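Local structure of VP5 (Halorubrum pleomorphic virus 2, 6QGI) at residues I291-A303 / E456-H468. The protein is an envelope protein of a pleomorphic virus of haloarchaea and probably drives fusion of the viral membrane with that of its host. Numbering follows the deposited sequence.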
ATOM      1  N   ILE A 291      -7.025  10.507  -4.875  1.00 27.49           N
ATOM      2  CA  ILE A 291      -7.533  11.720  -5.536  1.00 28.29           C
ATOM      3  C   ILE A 291      -7.169  12.918  -4.646  1.00 32.35           C
ATOM      4  O   ILE A 291      -6.677  13.924  -5.155  1.00 32.47           O
ATOM      5  CB  ILE A 291      -9.062  11.632  -5.848  1.00 32.20           C
ATOM      6  CG1 ILE A 291      -9.340  10.585  -6.951  1.00 32.88           C
ATOM      7  CG2 ILE A 291      -9.668  13.003  -6.237  1.00 33.15           C
ATOM      8  CD1 ILE A 291     -10.701   9.932  -6.857  1.00 41.09           C
ATOM      9  N   ALA A 292      -7.361  12.776  -3.316  1.00 28.72           N
ATOM     10  CA  ALA A 292      -7.034  13.799  -2.316  1.00 28.63           C
ATOM     11  C   ALA A 292      -5.528  14.112  -2.285  1.00 32.42           C
ATOM     12  O   ALA A 292      -5.147  15.245  -1.982  1.00 31.90           O
ATOM     13  CB  ALA A 292      -7.495  13.351  -0.948  1.00 29.11           C
ATOM     14  N   LEU A 293      -4.682  13.109  -2.618  1.00 28.92           N
ATOM     15  CA  LEU A 293      -3.225  13.253  -2.683  1.00 28.48           C
ATOM     16  C   LEU A 293      -2.791  13.732  -4.073  1.00 33.45           C
ATOM     17  O   LEU A 293      -1.599  13.775  -4.368  1.00 32.84           O
ATOM     18  CB  LEU A 293      -2.519  11.943  -2.299  1.00 27.75           C
ATOM     19  CG  LEU A 293      -2.482  11.636  -0.802  1.00 31.64           C
ATOM     20  CD1 LEU A 293      -2.384  10.151  -0.553  1.00 31.34           C
ATOM     21  CD2 LEU A 293      -1.358  12.396  -0.098  1.00 33.07           C
ATOM     22  N   ASN A 294      -3.771  14.123  -4.914  1.00 31.24           N
ATOM     23  CA  ASN A 294      -3.604  14.674  -6.260  1.00 31.71           C
ATOM     24  C   ASN A 294      -2.683  13.808  -7.155  1.00 35.99           C
ATOM     25  O   ASN A 294      -1.773  14.311  -7.827  1.00 36.85           O
ATOM     26  CB  ASN A 294      -3.103  16.118  -6.175  1.00 31.02           C
ATOM     27  CG  ASN A 294      -3.288  16.898  -7.441  1.00 40.65           C
ATOM     28  OD1 ASN A 294      -4.358  16.877  -8.063  1.00 32.82           O
ATOM     29  ND2 ASN A 294      -2.236  17.596  -7.846  1.00 28.04           N
ATOM     30  N   VAL A 295      -2.948  12.503  -7.172  1.00 31.21           N
ATOM     31  CA  VAL A 295      -2.197  11.559  -7.993  1.00 30.34           C
ATOM     32  C   VAL A 295      -2.905  11.514  -9.362  1.00 33.61           C
ATOM     33  O   VAL A 295      -4.111  11.278  -9.373  1.00 33.24           O
ATOM     34  CB  VAL A 295      -2.091  10.170  -7.292  1.00 33.29           C
ATOM     35  CG1 VAL A 295      -1.479   9.118  -8.208  1.00 32.96           C
ATOM     36  CG2 VAL A 295      -1.299  10.271  -5.989  1.00 32.37           C
ATOM     37  N   PRO A 296      -2.217  11.793 -10.505  1.00 29.99           N
ATOM     38  CA  PRO A 296      -2.910  11.758 -11.815  1.00 30.52           C
ATOM     39  C   PRO A 296      -3.748  10.490 -11.995  1.00 34.77           C
ATOM     40  O   PRO A 296      -3.276   9.390 -11.696  1.00 34.34           O
ATOM     41  CB  PRO A 296      -1.767  11.832 -12.826  1.00 32.28           C
ATOM     42  CG  PRO A 296      -0.684  12.542 -12.104  1.00 36.11           C
ATOM     43  CD  PRO A 296      -0.792  12.156 -10.660  1.00 30.95           C
ATOM     44  N   VAL A 297      -5.026  10.659 -12.376  1.00 31.50           N
ATOM     45  CA  VAL A 297      -5.984   9.558 -12.507  1.00 31.47           C
ATOM     46  C   VAL A 297      -6.748   9.636 -13.834  1.00 35.72           C
ATOM     47  O   VAL A 297      -7.000  10.729 -14.346  1.00 36.18           O
ATOM     48  CB  VAL A 297      -6.993   9.567 -11.305  1.00 35.72           C
ATOM     49  CG1 VAL A 297      -8.140   8.590 -11.515  1.00 36.52           C
ATOM     50  CG2 VAL A 297      -6.310   9.270  -9.976  1.00 34.49           C
ATOM     51  N   ASP A 298      -7.151   8.465 -14.356  1.00 31.53           N
ATOM     52  CA  ASP A 298      -8.022   8.343 -15.511  1.00 32.22           C
ATOM     53  C   ASP A 298      -9.305   7.667 -15.035  1.00 36.68           C
ATOM     54  O   ASP A 298      -9.441   6.439 -15.089  1.00 36.41           O
ATOM     55  CB  ASP A 298      -7.369   7.600 -16.689  1.00 34.12           C
ATOM     56  CG  ASP A 298      -8.172   7.634 -17.988  1.00 44.53           C
ATOM     57  OD1 ASP A 298      -9.405   7.854 -17.931  1.00 45.50           O
ATOM     58  OD2 ASP A 298      -7.573   7.442 -19.056  1.00 50.77           O
ATOM     59  N   ALA A 299     -10.230   8.494 -14.536  1.00 33.31           N
ATOM     60  CA  ALA A 299     -11.534   8.094 -14.024  1.00 33.44           C
ATOM     61  C   ALA A 299     -12.518   7.766 -15.151  1.00 39.42           C
ATOM     62  O   ALA A 299     -13.439   6.975 -14.945  1.00 39.58           O
ATOM     63  CB  ALA A 299     -12.101   9.218 -13.171  1.00 34.01           C
ATOM     64  N   GLU A 300     -12.328   8.382 -16.334  1.00 37.62           N
ATOM     65  CA  GLU A 300     -13.228   8.273 -17.480  1.00 39.38           C
ATOM     66  C   GLU A 300     -12.952   7.109 -18.441  1.00 43.37           C
ATOM     67  O   GLU A 300     -13.773   6.889 -19.333  1.00 44.48           O
ATOM     68  CB  GLU A 300     -13.234   9.586 -18.277  1.00 41.95           C
ATOM     69  CG  GLU A 300     -14.394  10.506 -17.921  1.00 57.12           C
ATOM     70  CD  GLU A 300     -15.800   9.941 -18.073  1.00 87.87           C
ATOM     71  OE1 GLU A 300     -16.056   9.203 -19.053  1.00 84.70           O
ATOM     72  OE2 GLU A 300     -16.651  10.250 -17.207  1.00 86.79           O
ATOM     73  N   ARG A 301     -11.846   6.362 -18.279  1.00 38.42           N
ATOM     74  CA  ARG A 301     -11.578   5.250 -19.190  1.00 38.36           C
ATOM     75  C   ARG A 301     -11.362   3.937 -18.444  1.00 40.82           C
ATOM     76  O   ARG A 301     -10.330   3.741 -17.796  1.00 39.26           O
ATOM     77  CB  ARG A 301     -10.401   5.550 -20.127  1.00 37.74           C
ATOM     78  CG  ARG A 301     -10.824   6.302 -21.381  1.00 47.15           C
ATOM     79  CD  ARG A 301      -9.813   7.358 -21.780  1.00 55.58           C
ATOM     80  NE  ARG A 301      -9.837   8.492 -20.854  1.00 62.01           N
ATOM     81  CZ  ARG A 301     -10.035   9.754 -21.217  1.00 79.19           C
ATOM     82  NH1 ARG A 301     -10.053  10.715 -20.299  1.00 68.74           N
ATOM     83  NH2 ARG A 301     -10.204  10.072 -22.492  1.00 68.36           N
ATOM     84  N   GLU A 302     -12.361   3.041 -18.539  1.00 37.69           N
ATOM     85  CA  GLU A 302     -12.332   1.714 -17.938  1.00 36.51           C
ATOM     86  C   GLU A 302     -11.507   0.806 -18.831  1.00 40.47           C
ATOM     87  O   GLU A 302     -11.749   0.723 -20.041  1.00 40.38           O
ATOM     88  CB  GLU A 302     -13.750   1.156 -17.727  1.00 38.73           C
ATOM     89  CG  GLU A 302     -13.799  -0.014 -16.755  1.00 48.49           C
ATOM     90  CD  GLU A 302     -15.070  -0.839 -16.796  1.00 70.82           C
ATOM     91  OE1 GLU A 302     -16.107  -0.368 -16.275  1.00 64.40           O
ATOM     92  OE2 GLU A 302     -15.026  -1.967 -17.339  1.00 65.87           O
ATOM     93  N   ALA A 303     -10.510   0.153 -18.235  1.00 36.37           N
ATOM     94  CA  ALA A 303      -9.611  -0.734 -18.950  1.00 36.10           C
ATOM     95  C   ALA A 303      -9.655  -2.134 -18.392  1.00 39.10           C
ATOM     96  O   ALA A 303      -9.611  -2.312 -17.172  1.00 37.95           O
ATOM     97  CB  ALA A 303      -8.195  -0.201 -18.871  1.00 35.86           C
ATOM     98  N   GLU A 456     -15.003   2.543 -27.584  1.00 54.58           N
ATOM     99  CA  GLU A 456     -13.736   1.840 -27.416  1.00 52.51           C
ATOM    100  C   GLU A 456     -12.599   2.737 -27.916  1.00 55.06           C
ATOM    101  O   GLU A 456     -12.400   2.881 -29.126  1.00 56.12           O
ATOM    102  CB  GLU A 456     -13.774   0.492 -28.160  1.00 54.84           C
ATOM    103  CG  GLU A 456     -12.722  -0.502 -27.707  1.00 65.28           C
ATOM    104  CD  GLU A 456     -12.834  -1.872 -28.346  1.00 91.19           C
ATOM    105  OE1 GLU A 456     -13.843  -2.570 -28.091  1.00 87.14           O
ATOM    106  OE2 GLU A 456     -11.899  -2.258 -29.084  1.00 87.78           O
ATOM    107  N   VAL A 457     -11.885   3.371 -26.975  1.00 49.08           N
ATOM    108  CA  VAL A 457     -10.775   4.286 -27.266  1.00 48.01           C
ATOM    109  C   VAL A 457      -9.437   3.513 -27.295  1.00 50.30           C
ATOM    110  O   VAL A 457      -9.387   2.358 -26.870  1.00 49.06           O
ATOM    111  CB  VAL A 457     -10.739   5.496 -26.293  1.00 50.54           C
ATOM    112  CG1 VAL A 457     -11.999   6.347 -26.434  1.00 51.60           C
ATOM    113  CG2 VAL A 457     -10.540   5.055 -24.845  1.00 48.30           C
ATOM    114  N   THR A 458      -8.364   4.153 -27.798  1.00 46.60           N
ATOM    115  CA  THR A 458      -7.043   3.531 -27.945  1.00 45.51           C
ATOM    116  C   THR A 458      -5.995   4.026 -26.933  1.00 47.12           C
ATOM    117  O   THR A 458      -4.951   3.385 -26.796  1.00 45.65           O
ATOM    118  CB  THR A 458      -6.511   3.761 -29.365  1.00 54.34           C
ATOM    119  OG1 THR A 458      -6.471   5.163 -29.638  1.00 52.45           O
ATOM    120  CG2 THR A 458      -7.332   3.036 -30.417  1.00 55.77           C
ATOM    121  N   ALA A 459      -6.255   5.147 -26.237  1.00 43.06           N
ATOM    122  CA  ALA A 459      -5.299   5.705 -25.277  1.00 41.39           C
ATOM    123  C   ALA A 459      -5.975   6.231 -24.008  1.00 44.83           C
ATOM    124  O   ALA A 459      -7.184   6.481 -23.994  1.00 45.11           O
ATOM    125  CB  ALA A 459      -4.497   6.822 -25.935  1.00 42.60           C
ATOM    126  N   THR A 460      -5.171   6.404 -22.943  1.00 40.21           N
ATOM    127  CA  THR A 460      -5.605   6.929 -21.648  1.00 39.06           C
ATOM    128  C   THR A 460      -5.235   8.415 -21.514  1.00 42.71           C
ATOM    129  O   THR A 460      -4.318   8.887 -22.186  1.00 41.99           O
ATOM    130  CB  THR A 460      -4.990   6.118 -20.487  1.00 46.42           C
ATOM    131  OG1 THR A 460      -3.568   6.115 -20.600  1.00 47.26           O
ATOM    132  CG2 THR A 460      -5.531   4.700 -20.394  1.00 44.34           C
ATOM    133  N   SER A 461      -5.961   9.146 -20.646  1.00 39.50           N
ATOM    134  CA  SER A 461      -5.740  10.563 -20.343  1.00 39.23           C
ATOM    135  C   SER A 461      -5.817  10.755 -18.830  1.00 42.53           C
ATOM    136  O   SER A 461      -6.885  10.578 -18.235  1.00 42.33           O
ATOM    137  CB  SER A 461      -6.748  11.448 -21.076  1.00 43.57           C
ATOM    138  OG  SER A 461      -6.603  12.814 -20.725  1.00 50.93           O
ATOM    139  N   PHE A 462      -4.671  11.079 -18.208  1.00 38.21           N
ATOM    140  CA  PHE A 462      -4.556  11.260 -16.761  1.00 36.62           C
ATOM    141  C   PHE A 462      -4.778  12.719 -16.368  1.00 41.11           C
ATOM    142  O   PHE A 462      -4.223  13.630 -16.983  1.00 41.40           O
ATOM    143  CB  PHE A 462      -3.200  10.728 -16.245  1.00 36.99           C
ATOM    144  CG  PHE A 462      -3.111   9.223 -16.353  1.00 37.81           C
ATOM    145  CD1 PHE A 462      -3.653   8.407 -15.369  1.00 39.96           C
ATOM    146  CD2 PHE A 462      -2.544   8.621 -17.471  1.00 40.37           C
ATOM    147  CE1 PHE A 462      -3.624   7.018 -15.498  1.00 40.59           C
ATOM    148  CE2 PHE A 462      -2.524   7.231 -17.603  1.00 42.84           C
ATOM    149  CZ  PHE A 462      -3.069   6.439 -16.619  1.00 40.13           C
ATOM    150  N   ASP A 463      -5.637  12.925 -15.361  1.00 37.27           N
ATOM    151  CA  ASP A 463      -6.002  14.236 -14.840  1.00 36.98           C
ATOM    152  C   ASP A 463      -5.598  14.403 -13.382  1.00 38.18           C
ATOM    153  O   ASP A 463      -5.724  13.483 -12.571  1.00 36.62           O
ATOM    154  CB  ASP A 463      -7.520  14.479 -14.973  1.00 40.10           C
ATOM    155  CG  ASP A 463      -8.034  14.739 -16.378  1.00 56.61           C
ATOM    156  OD1 ASP A 463      -7.317  15.403 -17.166  1.00 58.32           O
ATOM    157  OD2 ASP A 463      -9.173  14.315 -16.678  1.00 65.17           O
ATOM    158  N   SER A 464      -5.133  15.606 -13.061  1.00 34.05           N
ATOM    159  CA  SER A 464      -4.754  16.048 -11.729  1.00 32.79           C
ATOM    160  C   SER A 464      -4.877  17.563 -11.676  1.00 36.28           C
ATOM    161  O   SER A 464      -4.836  18.220 -12.719  1.00 37.43           O
ATOM    162  CB  SER A 464      -3.340  15.587 -11.365  1.00 35.41           C
ATOM    163  OG  SER A 464      -2.314  16.358 -11.971  1.00 42.37           O
ATOM    164  N   SER A 465      -5.056  18.115 -10.474  1.00 31.49           N
ATOM    165  CA  SER A 465      -5.105  19.560 -10.268  1.00 31.31           C
ATOM    166  C   SER A 465      -3.686  20.103 -10.329  1.00 35.50           C
ATOM    167  O   SER A 465      -2.734  19.345 -10.116  1.00 34.66           O
ATOM    168  CB  SER A 465      -5.759  19.893  -8.929  1.00 33.23           C
ATOM    169  OG  SER A 465      -7.112  19.470  -8.900  1.00 39.65           O
ATOM    170  N   GLU A 466      -3.535  21.395 -10.647  1.00 33.62           N
ATOM    171  CA  GLU A 466      -2.227  22.043 -10.729  1.00 33.43           C
ATOM    172  C   GLU A 466      -1.506  21.902  -9.381  1.00 36.69           C
ATOM    173  O   GLU A 466      -2.098  22.194  -8.345  1.00 36.42           O
ATOM    174  CB  GLU A 466      -2.382  23.510 -11.125  1.00 35.80           C
ATOM    175  CG  GLU A 466      -1.066  24.202 -11.425  1.00 48.03           C
ATOM    176  CD  GLU A 466      -1.201  25.618 -11.945  1.00 69.32           C
ATOM    177  OE1 GLU A 466      -1.900  25.820 -12.964  1.00 54.66           O
ATOM    178  OE2 GLU A 466      -0.592  26.528 -11.337  1.00 68.28           O
ATOM    179  N   PRO A 467      -0.272  21.373  -9.339  1.00 32.94           N
ATOM    180  CA  PRO A 467       0.399  21.205  -8.045  1.00 32.14           C
ATOM    181  C   PRO A 467       0.813  22.555  -7.485  1.00 35.77           C
ATOM    182  O   PRO A 467       1.004  23.485  -8.255  1.00 35.75           O
ATOM    183  CB  PRO A 467       1.607  20.325  -8.387  1.00 33.44           C
ATOM    184  CG  PRO A 467       1.349  19.823  -9.781  1.00 38.13           C
ATOM    185  CD  PRO A 467       0.599  20.916 -10.430  1.00 34.67           C
ATOM    186  N   HIS A 468       0.911  22.665  -6.160  1.00 31.85           N
ATOM    187  CA  HIS A 468       1.289  23.899  -5.486  1.00 31.93           C
ATOM    188  C   HIS A 468       2.776  24.180  -5.589  1.00 37.69           C
ATOM    189  O   HIS A 468       3.603  23.266  -5.628  1.00 36.98           O
ATOM    190  CB  HIS A 468       0.896  23.846  -4.016  1.00 31.73           C
ATOM    191  CG  HIS A 468      -0.562  24.016  -3.758  1.00 34.85           C
ATOM    192  ND1 HIS A 468      -1.111  25.259  -3.530  1.00 37.02           N
ATOM    193  CD2 HIS A 468      -1.524  23.082  -3.609  1.00 35.86           C
ATOM    194  CE1 HIS A 468      -2.392  25.047  -3.286  1.00 36.29           C
ATOM    195  NE2 HIS A 468      -2.691  23.753  -3.338  1.00 36.04           N
TER
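Asn294 grips the backbone of Ser465 with both ends of its amide: Ser465 N reaches a lone pair of Asn294 OD1 in the carbonyl plane at 2.8 Å, while Asn294 ND2 gives a straight bond of 2.9 Å to Ser465 O, which lies nearly in the amide plane. With CG anti to the backbone N (chi1 -163°) the amide end comes up to residues 464-465, and the two bonds fix its rotation. Ser465 OG itself turns to Gln485 of helix 476-496. Asn294, at positive phi, is the C' residue of the Schellman motif that ends helix 285-292. Beyond it the chain runs on into a weakly bonded strand, 297-299, and the loop between strand 443-450 and helix 476-496 pairs with it antiparallel through a single hydrogen-bonded bridge, in which Val297 and Asp463 exchange both N-H...O bonds. Pro296 CB rests on Phe462 CB at 3.9 Å, and Asp298 CB sits over a face of the Phe462 ring, a CH-pi contact 4.3 Å from the centroid. The ring also packs on Phe318 and Leu320 of strand 312-320. Asp298 divides its carboxylate between the loop and its own segment: OD2 takes Ser461 N from above the carboxylate plane at 2.8 Å, and OD1 receives Arg301 NE on its syn side in an almost linear hydrogen bond of 3.0 Å that is also a salt bridge. That bridge should steady the Arg301 guanidinium, which lays one face over Ser461 CB with the methylene offset toward the rim. Farther back, the bent arginine side chain crosses that of Val457 at about a right angle, Arg301 CG meeting Val457 CG2 at 3.7 Å.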